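Local coordinates for protein enterochelin esterase (Salmonella enterica subsp. enterica serovar Typhimurium, PDB 3MGA) that probably hydrolyses the ester bonds of the siderophore ferric enterobactin, which would help release its iron inside the cell, at residues Pro161-Pro166 with Cys387-Leu392; Asn185-Trp190 with Ser249-Cys254; Glu265-Val270 with Thr274-Asp279. All coordinates share one frame; numbering follows the deposited sequence. Where two conformers were deposited one is given.

Overall arrangement
All three interactions lie in or against the alpha/beta-hydrolase part of the chain. Interaction 1 joins the loop between strands 148-153 and 174-180 to helix 385-399, closing a long loop of chain that encloses the other two, which follow one another. Interaction 2 ties strand 185-193 to helix 245-251, and interaction 3 folds the segment after helix 256-273 back onto its last turns. Their centres are about 18 Å apart, and they touch where Val-189 packs on Leu-266. Interaction 1 lies apart, its centre about 24 and 26 Å from theirs. Interactions 2 and 3 join helices on the mixed sheet to its strands or loops, whereas interaction 1 packs the loop coming from the N-terminal sheets against helix 385-399.

Interaction 1. Residues Pro161-Pro166 with Cys387-Leu392; sequences PGWDRP and CWRGGL
The indole of Trp-163 lies flat along the side chain of Arg-389, which crosses one face of the ring. Arg-389 CD sits 3.6 Å above the ring plane, over its centre, and Arg-389 CG makes a CH-pi contact, 3.7 Å from the centroid of the five-membered ring. The guanidinium runs off the rim of the indole beside CB and CE3, its plane only 9° from that of the ring, and its own face is met near the rim by Trp-163 CB. Beside this contact the ring nitrogen reaches the helix backbone: Trp-163 NE1 lies 2.8 Å from Arg-389 O, but the bent approach (128°) makes the hydrogen bond weak. The overlap depends on an arginine chain extended from CG to NE, which starts with CG between the backbone N and the carbonyl carbon (chi1 82°). At its polar end, NE is hydrogen-bonded to OE1 of Gln-160, the residue before Pro-161, which helps fix the guanidinium. Further along the helix, Pro-161 CD lies 3.9 Å from Gly-390 O. Thr-393 OG1 is hydrogen-bonded both to Pro-161 O and to Gly-390 O of its own helix. The loop between the N-terminal sheets and strand 174-180 is thus packed onto helix 385-399 of the alpha/beta-hydrolase part. Helix 220-228 flanks the loop, with Leu-226 against Pro-161 and Ala-222 against Trp-163, while Leu-392 of helix 385-399 faces strand 308-312.

Interaction 2. Residues Asn185-Trp190 with Ser249-Cys254; sequences NSRRVW and SQELPC
With CG anti to the backbone N (chi1 172°) and a bend at chi3, Arg-187 turns its guanidinium toward Glu-251, whose chain runs extended beyond CG to meet it from the opposite direction. Asn-185, two residues earlier and also pointing toward the helix, brings its amide to the same carboxylate.

The resulting cluster is held by several bonds. The main one is the salt bridge from Arg-187 NH2 to Glu-251 OE1, 2.8 Å long and fairly straight at 157°. Glu-251 OE1 lies in the guanidinium plane, but the donor comes from the syn side and out of the carboxylate plane, the two groups being twisted 31° apart. Arg-187 NH1 adds a weak, longer bond to that same oxygen. The other carboxylate oxygen is taken by the amide: Asn-185 ND2 donates to Glu-251 OE2 over 2.7 Å, nearly along its C-O axis and in the plane of the amide. Asn-185 is also an acceptor, since Arg-187 NH2 lies 3.0 Å from Asn-185 OD1, so asparagine, arginine and glutamate form a closed ring of bonds.

Both charged residues are buried, and pairing them should offset much of the cost of removing them from water. The guanidinium has a further partner in the backbone, as NH1 also donates to Asp-241 O, and the Arg-187 side chain packs on Trp-178, Ile-240 and Ile-243. The arrangement is a buried salt bridge with an amide bridging both partners, linking strand 185-193 of the central mixed sheet to helix 245-251 in the alpha/beta-hydrolase fold.

Interaction 3. Residues Glu265-Val270 with Thr274-Asp279; sequences ELLPQV and TPFSDD
Thr-274 N donates a hydrogen bond to Val-270 O, closing the last turn of helix 256-273. It measures 3.2 Å and is nearly straight (164°). It spans four residues, the spacing of an alpha-helical bond, and so carries the helical pattern up to Thr-274, where the backbone turns to an extended course. The hydroxyl Thr-274 OG1 is buried here and has no hydrogen-bonding partner in the model.

The apolar part of the contact belongs to Phe-276, two residues further on. Its CG lies between the backbone N and the carbonyl carbon (chi1 60°), a torsion that directs the ring back at the helix it has just left. Val-270 meets it at about a right angle, CG1 coming within 3.9 Å of Phe-276 CE2. At the far end of the ring, Phe-276 CZ is 3.7 Å from Leu-267 O, a carbonyl oxygen lying at the ring edge near its plane. The same carbon lies 4.3 Å from Leu-267 CB, a looser apolar contact. The ring therefore spans one turn of the helix, from Leu-267 to Val-270, next to the kink at Pro-268, whose nitrogen has no hydrogen to give to the turn before.

Beyond the phenylalanine, Ser-277 opens an ST turn: its OG accepts from Asp-279 N at 3.0 Å. The backbone of Ser-277 also bonds to Arg-202, just ahead of strand 204-207. Leu-204 of that strand touches both Leu-267 and Phe-276, while Val-270 and Leu-266 pack on Leu-238 of strand 236-240. Helix 256-273 thus covers these strands of the mixed sheet, and the folded-back segment leads on to strand 284-288.

Interaction 1. Residues Pro161-Pro166 with Cys387-Leu392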
ATOM      1  N   PRO A 161     -11.882   7.512   2.703  1.00 37.56           N
ATOM      2  CA  PRO A 161     -12.069   8.694   3.537  1.00 38.55           C
ATOM      3  C   PRO A 161     -10.933   9.695   3.482  1.00 37.98           C
ATOM      4  O   PRO A 161      -9.771   9.316   3.657  1.00 35.69           O
ATOM      5  CB  PRO A 161     -12.191   8.114   4.961  1.00 39.84           C
ATOM      6  CG  PRO A 161     -12.477   6.681   4.788  1.00 39.08           C
ATOM      7  CD  PRO A 161     -11.794   6.291   3.527  1.00 38.36           C
ATOM      8  N   GLY A 162     -11.283  10.960   3.226  1.00 39.09           N
ATOM      9  CA  GLY A 162     -10.324  12.052   3.171  1.00 39.69           C
ATOM     10  C   GLY A 162      -9.740  12.297   1.799  1.00 40.74           C
ATOM     11  O   GLY A 162      -9.536  13.452   1.400  1.00 41.01           O
ATOM     12  N   TRP A 163      -9.465  11.210   1.077  1.00 40.93           N
ATOM     13  CA  TRP A 163      -8.890  11.291  -0.256  1.00 41.75           C
ATOM     14  C   TRP A 163      -9.911  11.789  -1.278  1.00 44.93           C
ATOM     15  O   TRP A 163      -9.530  12.268  -2.346  1.00 45.30           O
ATOM     16  CB  TRP A 163      -8.325   9.923  -0.678  1.00 40.87           C
ATOM     17  CG  TRP A 163      -7.291   9.411   0.272  1.00 35.82           C
ATOM     18  CD1 TRP A 163      -7.495   8.588   1.344  1.00 35.37           C
ATOM     19  CD2 TRP A 163      -5.899   9.721   0.260  1.00 29.78           C
ATOM     20  NE1 TRP A 163      -6.305   8.357   1.992  1.00 36.35           N
ATOM     21  CE2 TRP A 163      -5.310   9.042   1.346  1.00 31.16           C
ATOM     22  CE3 TRP A 163      -5.086  10.500  -0.574  1.00 34.42           C
ATOM     23  CZ2 TRP A 163      -3.945   9.115   1.620  1.00 33.48           C
ATOM     24  CZ3 TRP A 163      -3.727  10.574  -0.307  1.00 34.27           C
ATOM     25  CH2 TRP A 163      -3.168   9.882   0.785  1.00 37.33           C
ATOM     26  N   ASP A 164     -11.197  11.672  -0.949  1.00 48.35           N
ATOM     27  CA  ASP A 164     -12.273  12.121  -1.840  1.00 52.99           C
ATOM     28  C   ASP A 164     -12.481  13.634  -1.757  1.00 56.01           C
ATOM     29  O   ASP A 164     -12.756  14.278  -2.764  1.00 58.46           O
ATOM     30  CB  ASP A 164     -13.592  11.394  -1.525  1.00 54.85           C
ATOM     31  CG  ASP A 164     -14.103  11.669  -0.103  1.00 59.13           C
ATOM     32  OD1 ASP A 164     -13.287  12.009   0.791  1.00 55.82           O
ATOM     33  OD2 ASP A 164     -15.328  11.529   0.114  1.00 66.93           O
ATOM     34  N   ARG A 165     -12.360  14.185  -0.549  1.00 57.57           N
ATOM     35  CA  ARG A 165     -12.509  15.622  -0.306  1.00 60.32           C
ATOM     36  C   ARG A 165     -11.222  16.154   0.294  1.00 59.06           C
ATOM     37  O   ARG A 165     -11.200  16.531   1.463  1.00 59.16           O
ATOM     38  CB  ARG A 165     -13.634  15.901   0.697  1.00 62.93           C
ATOM     39  CG  ARG A 165     -15.032  15.545   0.252  1.00 68.33           C
ATOM     40  CD  ARG A 165     -15.998  15.656   1.434  1.00 74.79           C
ATOM     41  NE  ARG A 165     -15.963  16.975   2.070  1.00 80.39           N
ATOM     42  CZ  ARG A 165     -16.626  17.294   3.182  1.00 84.72           C
ATOM     43  NH1 ARG A 165     -17.385  16.392   3.802  1.00 85.73           N
ATOM     44  NH2 ARG A 165     -16.526  18.521   3.680  1.00 87.75           N
ATOM     45  N   PRO A 166     -10.132  16.173  -0.491  1.00 57.67           N
ATOM     46  CA  PRO A 166      -8.887  16.678   0.077  1.00 56.58           C
ATOM     47  C   PRO A 166      -9.001  18.142   0.484  1.00 58.69           C
ATOM     48  O   PRO A 166      -9.545  18.950  -0.275  1.00 60.34           O
ATOM     49  CB  PRO A 166      -7.885  16.506  -1.068  1.00 56.20           C
ATOM     50  CG  PRO A 166      -8.714  16.427  -2.309  1.00 56.30           C
ATOM     51  CD  PRO A 166      -9.975  15.758  -1.895  1.00 56.83           C
ATOM     52  N   CYS A 387      -4.825   1.210  -2.750  1.00 34.17           N
ATOM     53  CA  CYS A 387      -5.825   0.667  -1.828  1.00 34.18           C
ATOM     54  C   CYS A 387      -5.449   1.007  -0.402  1.00 33.61           C
ATOM     55  O   CYS A 387      -6.307   1.418   0.397  1.00 32.68           O
ATOM     56  CB  CYS A 387      -5.943  -0.859  -1.948  1.00 34.31           C
ATOM     57  SG  CYS A 387      -6.409  -1.474  -3.575  1.00 42.60           S
ATOM     58  N   TRP A 388      -4.166   0.837  -0.069  1.00 34.41           N
ATOM     59  CA  TRP A 388      -3.718   1.105   1.297  1.00 33.28           C
ATOM     60  C   TRP A 388      -4.011   2.525   1.741  1.00 32.91           C
ATOM     61  O   TRP A 388      -4.332   2.743   2.898  1.00 33.71           O
ATOM     62  CB  TRP A 388      -2.217   0.853   1.518  1.00 34.04           C
ATOM     63  CG  TRP A 388      -1.686  -0.491   1.140  1.00 33.82           C
ATOM     64  CD1 TRP A 388      -2.324  -1.682   1.238  1.00 35.06           C
ATOM     65  CD2 TRP A 388      -0.336  -0.792   0.755  1.00 33.71           C
ATOM     66  NE1 TRP A 388      -1.486  -2.706   0.852  1.00 35.10           N
ATOM     67  CE2 TRP A 388      -0.254  -2.182   0.567  1.00 34.89           C
ATOM     68  CE3 TRP A 388       0.804  -0.011   0.517  1.00 36.71           C
ATOM     69  CZ2 TRP A 388       0.921  -2.812   0.143  1.00 40.33           C
ATOM     70  CZ3 TRP A 388       1.975  -0.644   0.091  1.00 34.74           C
ATOM     71  CH2 TRP A 388       2.023  -2.024  -0.085  1.00 36.01           C
ATOM     72  N   ARG A 389      -3.911   3.497   0.841  1.00 33.84           N
ATOM     73  CA  ARG A 389      -4.142   4.889   1.251  1.00 35.41           C
ATOM     74  C   ARG A 389      -5.504   5.048   1.922  1.00 34.84           C
ATOM     75  O   ARG A 389      -5.635   5.798   2.887  1.00 35.83           O
ATOM     76  CB  ARG A 389      -4.029   5.872   0.079  1.00 37.15           C
ATOM     77  CG  ARG A 389      -5.280   5.992  -0.788  1.00 37.99           C
ATOM     78  CD  ARG A 389      -5.070   6.969  -1.903  1.00 36.55           C
ATOM     79  NE  ARG A 389      -6.303   7.240  -2.635  1.00 38.66           N
ATOM     80  CZ  ARG A 389      -6.414   8.148  -3.602  1.00 38.22           C
ATOM     81  NH1 ARG A 389      -7.579   8.333  -4.207  1.00 40.31           N
ATOM     82  NH2 ARG A 389      -5.366   8.874  -3.964  1.00 37.82           N
ATOM     83  N   GLY A 390      -6.510   4.340   1.411  1.00 35.33           N
ATOM     84  CA  GLY A 390      -7.863   4.411   1.965  1.00 35.49           C
ATOM     85  C   GLY A 390      -7.990   3.646   3.265  1.00 34.90           C
ATOM     86  O   GLY A 390      -8.700   4.056   4.175  1.00 33.42           O
ATOM     87  N   GLY A 391      -7.305   2.514   3.349  1.00 35.83           N
ATOM     88  CA  GLY A 391      -7.349   1.695   4.556  1.00 36.08           C
ATOM     89  C   GLY A 391      -6.576   2.356   5.674  1.00 35.37           C
ATOM     90  O   GLY A 391      -6.812   2.089   6.859  1.00 35.28           O
ATOM     91  N   LEU A 392      -5.649   3.226   5.295  1.00 34.91           N
ATOM     92  CA  LEU A 392      -4.836   3.926   6.265  1.00 35.54           C
ATOM     93  C   LEU A 392      -5.764   4.871   7.044  1.00 35.10           C
ATOM     94  O   LEU A 392      -5.771   4.869   8.272  1.00 35.72           O
ATOM     95  CB  LEU A 392      -3.728   4.723   5.568  1.00 35.65           C
ATOM     96  CG  LEU A 392      -2.415   4.954   6.329  1.00 38.90           C
ATOM     97  CD1 LEU A 392      -1.597   6.044   5.602  1.00 39.35           C
ATOM     98  CD2 LEU A 392      -2.625   5.338   7.771  1.00 38.99           C
TER

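Interaction 2. Residues Asn185-Trp190 with Ser249-Cys254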
ATOM      1  N   ASN A 185      22.618   5.636  12.172  1.00 42.26           N
ATOM      2  CA  ASN A 185      22.275   6.252  10.893  1.00 42.35           C
ATOM      3  C   ASN A 185      21.353   7.456  11.087  1.00 41.96           C
ATOM      4  O   ASN A 185      20.733   7.598  12.143  1.00 42.42           O
ATOM      5  CB  ASN A 185      21.657   5.220   9.937  1.00 42.33           C
ATOM      6  CG  ASN A 185      20.355   4.624  10.458  1.00 40.27           C
ATOM      7  OD1 ASN A 185      19.542   5.305  11.080  1.00 41.20           O
ATOM      8  ND2 ASN A 185      20.147   3.346  10.177  1.00 40.76           N
ATOM      9  N   SER A 186      21.306   8.329  10.080  1.00 42.58           N
ATOM     10  CA  SER A 186      20.465   9.532  10.096  1.00 42.00           C
ATOM     11  C   SER A 186      19.286   9.318   9.165  1.00 40.00           C
ATOM     12  O   SER A 186      19.365   8.521   8.227  1.00 38.73           O
ATOM     13  CB  SER A 186      21.258  10.775   9.689  1.00 42.73           C
ATOM     14  OG  SER A 186      22.316  11.011  10.612  1.00 47.78           O
ATOM     15  N   ARG A 187      18.219  10.080   9.376  1.00 38.91           N
ATOM     16  CA  ARG A 187      16.994   9.871   8.626  1.00 37.88           C
ATOM     17  C   ARG A 187      16.006  11.015   8.787  1.00 37.13           C
ATOM     18  O   ARG A 187      16.011  11.680   9.796  1.00 38.47           O
ATOM     19  CB  ARG A 187      16.416   8.630   9.264  1.00 38.37           C
ATOM     20  CG  ARG A 187      15.084   8.175   8.921  1.00 38.02           C
ATOM     21  CD  ARG A 187      14.677   7.259  10.056  1.00 39.15           C
ATOM     22  NE  ARG A 187      15.732   6.288  10.380  1.00 37.70           N
ATOM     23  CZ  ARG A 187      15.786   5.037   9.926  1.00 38.73           C
ATOM     24  NH1 ARG A 187      14.825   4.547   9.140  1.00 36.64           N
ATOM     25  NH2 ARG A 187      16.796   4.255  10.294  1.00 40.61           N
ATOM     26  N   ARG A 188      15.138  11.211   7.798  1.00 37.08           N
ATOM     27  CA  ARG A 188      14.119  12.250   7.851  1.00 35.79           C
ATOM     28  C   ARG A 188      12.870  11.733   8.523  1.00 34.82           C
ATOM     29  O   ARG A 188      12.492  10.571   8.336  1.00 34.09           O
ATOM     30  CB  ARG A 188      13.675  12.682   6.447  1.00 35.57           C
ATOM     31  CG  ARG A 188      14.701  13.374   5.590  1.00 39.82           C
ATOM     32  CD  ARG A 188      14.164  13.540   4.163  1.00 44.23           C
ATOM     33  NE  ARG A 188      13.955  12.257   3.485  1.00 46.02           N
ATOM     34  CZ  ARG A 188      13.434  12.112   2.266  1.00 50.58           C
ATOM     35  NH1 ARG A 188      13.043  13.172   1.560  1.00 51.51           N
ATOM     36  NH2 ARG A 188      13.294  10.893   1.746  1.00 49.42           N
ATOM     37  N   VAL A 189      12.226  12.615   9.281  1.00 33.98           N
ATOM     38  CA  VAL A 189      10.948  12.327   9.910  1.00 33.39           C
ATOM     39  C   VAL A 189      10.061  13.560   9.664  1.00 34.04           C
ATOM     40  O   VAL A 189      10.539  14.707   9.699  1.00 35.05           O
ATOM     41  CB  VAL A 189      11.072  12.021  11.410  1.00 34.12           C
ATOM     42  CG1 VAL A 189      11.902  10.745  11.628  1.00 32.51           C
ATOM     43  CG2 VAL A 189      11.675  13.217  12.168  1.00 34.74           C
ATOM     44  N   TRP A 190       8.790  13.331   9.365  1.00 32.32           N
ATOM     45  CA  TRP A 190       7.867  14.429   9.126  1.00 32.65           C
ATOM     46  C   TRP A 190       6.865  14.536  10.269  1.00 32.37           C
ATOM     47  O   TRP A 190       6.446  13.534  10.836  1.00 33.35           O
ATOM     48  CB  TRP A 190       7.125  14.236   7.813  1.00 32.09           C
ATOM     49  CG  TRP A 190       7.950  14.378   6.576  1.00 32.04           C
ATOM     50  CD1 TRP A 190       8.053  15.491   5.789  1.00 34.46           C
ATOM     51  CD2 TRP A 190       8.747  13.368   5.944  1.00 29.57           C
ATOM     52  NE1 TRP A 190       8.869  15.238   4.708  1.00 32.56           N
ATOM     53  CE2 TRP A 190       9.314  13.944   4.787  1.00 31.48           C
ATOM     54  CE3 TRP A 190       9.034  12.034   6.238  1.00 31.82           C
ATOM     55  CZ2 TRP A 190      10.153  13.236   3.939  1.00 30.79           C
ATOM     56  CZ3 TRP A 190       9.874  11.331   5.393  1.00 30.72           C
ATOM     57  CH2 TRP A 190      10.420  11.933   4.259  1.00 31.84           C
ATOM     58  N   SER A 249      14.598  -3.384   4.771  0.60 41.87           N
ATOM     59  CA  SER A 249      14.556  -4.837   4.879  0.60 43.34           C
ATOM     60  C   SER A 249      15.298  -5.336   6.126  0.60 44.89           C
ATOM     61  O   SER A 249      15.074  -6.459   6.572  0.60 45.57           O
ATOM     62  CB  SER A 249      15.127  -5.481   3.613  0.60 44.40           C
ATOM     63  OG  SER A 249      14.369  -5.098   2.476  0.60 42.59           O
ATOM     64  N   GLN A 250      16.176  -4.499   6.679  1.00 45.24           N
ATOM     65  CA  GLN A 250      16.933  -4.838   7.891  1.00 47.22           C
ATOM     66  C   GLN A 250      16.297  -4.277   9.174  1.00 45.61           C
ATOM     67  O   GLN A 250      16.372  -4.904  10.230  1.00 46.51           O
ATOM     68  CB  GLN A 250      18.364  -4.286   7.788  1.00 48.69           C
ATOM     69  CG  GLN A 250      19.250  -4.968   6.753  1.00 53.23           C
ATOM     70  CD  GLN A 250      20.622  -4.291   6.588  1.00 57.56           C
ATOM     71  OE1 GLN A 250      20.765  -3.066   6.749  1.00 57.59           O
ATOM     72  NE2 GLN A 250      21.626  -5.087   6.239  1.00 57.53           N
ATOM     73  N   GLU A 251      15.669  -3.107   9.079  1.00 42.87           N
ATOM     74  CA  GLU A 251      15.104  -2.433  10.258  1.00 42.80           C
ATOM     75  C   GLU A 251      13.636  -2.698  10.571  1.00 41.70           C
ATOM     76  O   GLU A 251      13.251  -2.647  11.733  1.00 41.89           O
ATOM     77  CB  GLU A 251      15.343  -0.913  10.147  1.00 41.82           C
ATOM     78  CG  GLU A 251      16.834  -0.540  10.120  1.00 43.13           C
ATOM     79  CD  GLU A 251      17.101   0.946   9.898  1.00 43.34           C
ATOM     80  OE1 GLU A 251      16.212   1.670   9.386  1.00 36.51           O
ATOM     81  OE2 GLU A 251      18.223   1.387  10.230  1.00 47.32           O
ATOM     82  N   LEU A 252      12.821  -2.969   9.557  1.00 40.26           N
ATOM     83  CA  LEU A 252      11.397  -3.213   9.780  1.00 39.80           C
ATOM     84  C   LEU A 252      10.993  -4.650  10.139  1.00 41.37           C
ATOM     85  O   LEU A 252      10.085  -4.840  10.952  1.00 41.66           O
ATOM     86  CB  LEU A 252      10.559  -2.731   8.583  1.00 38.32           C
ATOM     87  CG  LEU A 252      10.513  -1.221   8.310  1.00 36.91           C
ATOM     88  CD1 LEU A 252       9.530  -0.918   7.164  1.00 35.44           C
ATOM     89  CD2 LEU A 252      10.105  -0.451   9.551  1.00 32.75           C
ATOM     90  N   PRO A 253      11.636  -5.668   9.539  1.00 42.03           N
ATOM     91  CA  PRO A 253      11.172  -7.013   9.898  1.00 42.76           C
ATOM     92  C   PRO A 253      11.630  -7.525  11.263  1.00 44.62           C
ATOM     93  O   PRO A 253      12.629  -8.253  11.375  1.00 46.64           O
ATOM     94  CB  PRO A 253      11.710  -7.890   8.764  1.00 43.36           C
ATOM     95  CG  PRO A 253      12.811  -7.172   8.202  1.00 44.59           C
ATOM     96  CD  PRO A 253      12.547  -5.696   8.388  1.00 42.46           C
ATOM     97  N   CYS A 254      10.876  -7.148  12.289  1.00 44.03           N
ATOM     98  CA  CYS A 254      11.140  -7.570  13.661  1.00 45.00           C
ATOM     99  C   CYS A 254      12.554  -7.250  14.143  1.00 46.07           C
ATOM    100  O   CYS A 254      13.271  -8.124  14.614  1.00 47.46           O
ATOM    101  CB  CYS A 254      10.845  -9.067  13.820  1.00 46.73           C
ATOM    102  SG  CYS A 254       9.150  -9.534  13.374  0.82 43.24           S
TER

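Interaction 3. Residues Glu265-Val270 with Thr274-Asp279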
ATOM      1  N   GLU A 265      15.062   7.774  21.597  1.00 47.71           N
ATOM      2  CA  GLU A 265      15.664   8.885  20.875  1.00 46.55           C
ATOM      3  C   GLU A 265      14.658   9.788  20.150  1.00 44.21           C
ATOM      4  O   GLU A 265      14.666  11.001  20.354  1.00 45.16           O
ATOM      5  CB  GLU A 265      16.634   8.324  19.830  1.00 46.52           C
ATOM      6  CG  GLU A 265      17.708   7.373  20.370  1.00 49.25           C
ATOM      7  CD  GLU A 265      18.412   6.592  19.260  1.00 50.04           C
ATOM      8  OE1 GLU A 265      17.931   6.615  18.103  1.00 48.72           O
ATOM      9  OE2 GLU A 265      19.435   5.938  19.546  1.00 53.43           O
ATOM     10  N   LEU A 266      13.798   9.195  19.318  1.00 40.92           N
ATOM     11  CA  LEU A 266      12.856   9.960  18.491  1.00 39.31           C
ATOM     12  C   LEU A 266      11.676  10.607  19.221  1.00 40.22           C
ATOM     13  O   LEU A 266      11.485  11.819  19.121  1.00 41.51           O
ATOM     14  CB  LEU A 266      12.325   9.085  17.343  1.00 37.25           C
ATOM     15  CG  LEU A 266      11.379   9.767  16.352  1.00 35.65           C
ATOM     16  CD1 LEU A 266      12.073  10.949  15.679  1.00 34.65           C
ATOM     17  CD2 LEU A 266      10.855   8.779  15.317  1.00 31.74           C
ATOM     18  N   LEU A 267      10.889   9.810  19.939  1.00 40.49           N
ATOM     19  CA  LEU A 267       9.714  10.327  20.650  1.00 39.58           C
ATOM     20  C   LEU A 267       9.991  11.484  21.604  1.00 40.51           C
ATOM     21  O   LEU A 267       9.162  12.393  21.710  1.00 38.76           O
ATOM     22  CB  LEU A 267       8.960   9.208  21.387  1.00 40.33           C
ATOM     23  CG  LEU A 267       8.307   8.129  20.509  1.00 38.84           C
ATOM     24  CD1 LEU A 267       7.322   7.309  21.342  1.00 39.20           C
ATOM     25  CD2 LEU A 267       7.581   8.737  19.331  1.00 35.22           C
ATOM     26  N   PRO A 268      11.133  11.454  22.318  1.00 41.71           N
ATOM     27  CA  PRO A 268      11.413  12.588  23.215  1.00 43.52           C
ATOM     28  C   PRO A 268      11.729  13.855  22.414  1.00 43.68           C
ATOM     29  O   PRO A 268      11.395  14.957  22.835  1.00 43.43           O
ATOM     30  CB  PRO A 268      12.619  12.108  24.034  1.00 44.44           C
ATOM     31  CG  PRO A 268      12.555  10.621  23.956  1.00 45.18           C
ATOM     32  CD  PRO A 268      12.056  10.336  22.561  1.00 42.38           C
ATOM     33  N   GLN A 269      12.366  13.691  21.258  1.00 44.60           N
ATOM     34  CA  GLN A 269      12.655  14.829  20.396  1.00 45.77           C
ATOM     35  C   GLN A 269      11.340  15.391  19.871  1.00 43.57           C
ATOM     36  O   GLN A 269      11.119  16.603  19.890  1.00 43.35           O
ATOM     37  CB  GLN A 269      13.544  14.429  19.215  1.00 45.89           C
ATOM     38  CG  GLN A 269      15.029  14.219  19.502  1.00 51.15           C
ATOM     39  CD  GLN A 269      15.769  15.520  19.791  1.00 61.64           C
ATOM     40  OE1 GLN A 269      15.386  16.289  20.681  1.00 69.98           O
ATOM     41  NE2 GLN A 269      16.861  15.757  19.055  1.00 62.55           N
ATOM     42  N   VAL A 270      10.465  14.498  19.418  1.00 41.51           N
ATOM     43  CA  VAL A 270       9.166  14.901  18.886  1.00 40.26           C
ATOM     44  C   VAL A 270       8.333  15.555  19.959  1.00 42.42           C
ATOM     45  O   VAL A 270       7.604  16.508  19.681  1.00 42.69           O
ATOM     46  CB  VAL A 270       8.389  13.711  18.309  1.00 38.51           C
ATOM     47  CG1 VAL A 270       6.979  14.133  17.921  1.00 36.02           C
ATOM     48  CG2 VAL A 270       9.135  13.125  17.124  1.00 35.42           C
ATOM     49  N   THR A 274       6.256  19.347  20.040  1.00 48.77           N
ATOM     50  CA  THR A 274       4.793  19.382  20.221  1.00 49.57           C
ATOM     51  C   THR A 274       4.334  18.263  21.159  1.00 48.46           C
ATOM     52  O   THR A 274       4.732  17.107  20.992  1.00 47.42           O
ATOM     53  CB  THR A 274       4.009  19.256  18.897  1.00 48.55           C
ATOM     54  OG1 THR A 274       4.373  18.042  18.223  1.00 48.75           O
ATOM     55  CG2 THR A 274       4.275  20.456  17.992  1.00 52.39           C
ATOM     56  N   PRO A 275       3.489  18.599  22.143  1.00 47.83           N
ATOM     57  CA  PRO A 275       3.010  17.589  23.088  1.00 47.66           C
ATOM     58  C   PRO A 275       2.070  16.536  22.493  1.00 45.06           C
ATOM     59  O   PRO A 275       1.398  16.791  21.505  1.00 42.35           O
ATOM     60  CB  PRO A 275       2.242  18.414  24.141  1.00 50.07           C
ATOM     61  CG  PRO A 275       2.569  19.848  23.888  1.00 49.76           C
ATOM     62  CD  PRO A 275       2.975  19.947  22.454  1.00 50.55           C
ATOM     63  N   PHE A 276       2.063  15.351  23.103  1.00 45.88           N
ATOM     64  CA  PHE A 276       1.167  14.252  22.716  1.00 45.10           C
ATOM     65  C   PHE A 276       0.953  13.306  23.909  1.00 46.51           C
ATOM     66  O   PHE A 276       1.767  13.261  24.835  1.00 47.69           O
ATOM     67  CB  PHE A 276       1.652  13.496  21.471  1.00 43.34           C
ATOM     68  CG  PHE A 276       3.005  12.867  21.619  1.00 42.66           C
ATOM     69  CD1 PHE A 276       3.149  11.630  22.245  1.00 41.00           C
ATOM     70  CD2 PHE A 276       4.134  13.488  21.094  1.00 40.49           C
ATOM     71  CE1 PHE A 276       4.393  11.040  22.375  1.00 41.93           C
ATOM     72  CE2 PHE A 276       5.387  12.902  21.213  1.00 38.85           C
ATOM     73  CZ  PHE A 276       5.518  11.675  21.857  1.00 41.69           C
ATOM     74  N   SER A 277      -0.147  12.558  23.870  1.00 46.60           N
ATOM     75  CA  SER A 277      -0.522  11.637  24.952  1.00 47.79           C
ATOM     76  C   SER A 277       0.410  10.448  25.189  1.00 48.31           C
ATOM     77  O   SER A 277       0.949   9.845  24.244  1.00 44.82           O
ATOM     78  CB  SER A 277      -1.930  11.088  24.701  1.00 47.69           C
ATOM     79  OG  SER A 277      -2.301  10.156  25.705  1.00 49.59           O
ATOM     80  N   ASP A 278       0.561  10.105  26.471  1.00 50.80           N
ATOM     81  CA  ASP A 278       1.377   8.968  26.894  1.00 51.91           C
ATOM     82  C   ASP A 278       0.513   7.724  27.064  1.00 51.74           C
ATOM     83  O   ASP A 278       1.004   6.670  27.455  1.00 51.88           O
ATOM     84  CB  ASP A 278       2.138   9.292  28.182  1.00 55.00           C
ATOM     85  CG  ASP A 278       3.298  10.246  27.948  1.00 58.25           C
ATOM     86  OD1 ASP A 278       3.816  10.276  26.807  1.00 63.30           O
ATOM     87  OD2 ASP A 278       3.705  10.948  28.901  1.00 62.80           O
ATOM     88  N   ASP A 279      -0.773   7.857  26.750  1.00 51.52           N
ATOM     89  CA  ASP A 279      -1.718   6.759  26.842  1.00 52.87           C
ATOM     90  C   ASP A 279      -1.526   5.803  25.670  1.00 50.21           C
ATOM     91  O   ASP A 279      -1.849   6.139  24.538  1.00 49.68           O
ATOM     92  CB  ASP A 279      -3.153   7.305  26.840  1.00 53.59           C
ATOM     93  CG  ASP A 279      -4.209   6.203  26.858  1.00 57.42           C
ATOM     94  OD1 ASP A 279      -3.855   5.017  27.066  1.00 58.94           O
ATOM     95  OD2 ASP A 279      -5.402   6.534  26.655  1.00 61.75           O
TER